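Local coordinates for protein DnaB intein (Synechocystis sp., PDB 1MI8) that probably carries out protein splicing, excising itself from the replicative DNA helicase that hosts it through steps that include asparagine side-chain cyclization, at residues F147-D151 / I152-A156. The protein carries 4 engineered substitutions. Residues are numbered along the deposited sequence; the frame is centred on the assembly and turned at random.
Sequences FVAND and IIVHA. Engineered in segment 152-156: A156 (natural residue Asn).
F147 and V154 face each other as a hydrogen-bonded pair of a tight antiparallel hairpin, strands 146-149 and 152-155, buried near the centre of the chain in the intein splicing fold. Both backbone bonds of the pair are short and straight, F147 N to V154 O at 2.7 Å and V154 N to F147 O at 2.8 Å. Near the type I' turn A149 N meets I152 O at 2.9 Å in the carbonyl plane, whereas the return bond from I152 N is bent (139°) and comes from above the A149 carbonyl plane. Among apolar contacts, V154 CG2 makes a CH-pi contact over one face of the F147 ring, 3.6 Å from its centroid. The ring reaches there because CG lies between the backbone N and carbonyl carbon (chi1 53°), and A156 CA sits at its edge. With an alanine at F147, V154 CG2 is likely to lose its ring face and a gap to open beside A156. On the other face of the hairpin, V148 CG2 touches I153 CD1 at 3.7 Å. Polar groups gather at the turn and the end of strand 152-155: D151 OD1 forms a salt bridge with R18, N150 OD1 accepts from L9 N, and H155 ND1 donates to A156 O (2.6 Å) on a lone pair. A156 is engineered, replacing the natural asparagine; the H155 bond to its carbonyl is consistent with a histidine assisting asparagine cyclization, as in other inteins.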
loop_
_atom_site.group_PDB
_atom_site.type_symbol
_atom_site.label_atom_id
_atom_site.label_comp_id
_atom_site.label_asym_id
_atom_site.label_seq_id
_atom_site.Cartn_x
_atom_site.Cartn_y
_atom_site.Cartn_z
ATOM N N PHE A 147 19.401 6.385 8.211
ATOM C CA PHE A 147 20.349 5.247 8.180
ATOM C C PHE A 147 19.798 4.132 7.338
ATOM O O PHE A 147 18.613 4.086 7.050
ATOM C CB PHE A 147 20.645 4.678 9.604
ATOM C CG PHE A 147 19.388 4.298 10.416
ATOM C CD1 PHE A 147 18.594 5.283 11.009
ATOM C CD2 PHE A 147 19.000 2.953 10.553
ATOM C CE1 PHE A 147 17.430 4.943 11.723
ATOM C CE2 PHE A 147 17.857 2.596 11.255
ATOM C CZ PHE A 147 17.052 3.573 11.848
ATOM N N VAL A 148 20.664 3.192 7.003
ATOM C CA VAL A 148 20.284 2.039 6.226
ATOM C C VAL A 148 19.899 0.852 7.113
ATOM O O VAL A 148 20.670 0.434 7.992
ATOM C CB VAL A 148 21.431 1.624 5.361
ATOM C CG1 VAL A 148 21.069 0.296 4.595
ATOM C CG2 VAL A 148 21.829 2.825 4.452
ATOM N N ALA A 149 18.686 0.338 6.908
ATOM C CA ALA A 149 18.231 -0.821 7.601
ATOM C C ALA A 149 17.553 -1.706 6.576
ATOM O O ALA A 149 16.728 -1.247 5.751
ATOM C CB ALA A 149 17.290 -0.415 8.749
ATOM N N ASN A 150 17.900 -2.995 6.631
ATOM C CA ASN A 150 17.384 -3.960 5.702
ATOM C C ASN A 150 17.624 -3.397 4.332
ATOM O O ASN A 150 16.796 -3.496 3.463
ATOM C CB ASN A 150 15.896 -4.264 5.948
ATOM C CG ASN A 150 15.710 -5.247 7.143
ATOM O OD1 ASN A 150 16.675 -5.541 7.878
ATOM N ND2 ASN A 150 14.503 -5.733 7.336
ATOM N N ASP A 151 18.780 -2.758 4.175
ATOM C CA ASP A 151 19.189 -2.261 2.849
ATOM C C ASP A 151 18.239 -1.249 2.239
ATOM O O ASP A 151 18.167 -1.123 1.015
ATOM C CB ASP A 151 19.326 -3.437 1.892
ATOM C CG ASP A 151 20.495 -4.330 2.235
ATOM O OD1 ASP A 151 21.604 -3.789 2.489
ATOM O OD2 ASP A 151 20.312 -5.581 2.242
ATOM N N ILE A 152 17.595 -0.473 3.091
ATOM C CA ILE A 152 16.664 0.554 2.655
ATOM C C ILE A 152 17.031 1.775 3.456
ATOM O O ILE A 152 17.432 1.672 4.632
ATOM C CB ILE A 152 15.214 0.166 3.026
ATOM C CG1 ILE A 152 14.837 -1.147 2.311
ATOM C CG2 ILE A 152 14.222 1.261 2.663
ATOM C CD1 ILE A 152 13.461 -1.648 2.767
ATOM N N ILE A 153 16.905 2.928 2.830
ATOM C CA ILE A 153 17.193 4.199 3.533
ATOM C C ILE A 153 16.004 4.555 4.425
ATOM O O ILE A 153 14.870 4.643 3.943
ATOM C CB ILE A 153 17.352 5.367 2.568
ATOM C CG1 ILE A 153 18.584 5.144 1.655
ATOM C CG2 ILE A 153 17.573 6.650 3.369
ATOM C CD1 ILE A 153 19.856 5.235 2.418
ATOM N N VAL A 154 16.242 4.763 5.717
ATOM C CA VAL A 154 15.127 5.149 6.586
ATOM C C VAL A 154 15.518 6.351 7.492
ATOM O O VAL A 154 16.680 6.516 7.849
ATOM C CB VAL A 154 14.670 3.955 7.467
ATOM C CG1 VAL A 154 14.354 2.741 6.554
ATOM C CG2 VAL A 154 15.757 3.599 8.524
ATOM N N HIS A 155 14.522 7.147 7.866
ATOM C CA HIS A 155 14.735 8.332 8.676
ATOM C C HIS A 155 15.016 7.973 10.123
ATOM O O HIS A 155 14.486 7.001 10.663
ATOM C CB HIS A 155 13.491 9.225 8.621
ATOM C CG HIS A 155 13.766 10.648 8.986
ATOM N ND1 HIS A 155 14.031 11.044 10.277
ATOM C CD2 HIS A 155 13.900 11.758 8.216
ATOM C CE1 HIS A 155 14.329 12.333 10.287
ATOM N NE2 HIS A 155 14.254 12.791 9.052
ATOM N N ALA A 156 15.835 8.779 10.760
ATOM C CA ALA A 156 16.171 8.534 12.143
ATOM C C ALA A 156 15.338 9.393 13.093
ATOM O O ALA A 156 14.472 10.180 12.686
ATOM C CB ALA A 156 17.645 8.790 12.359
#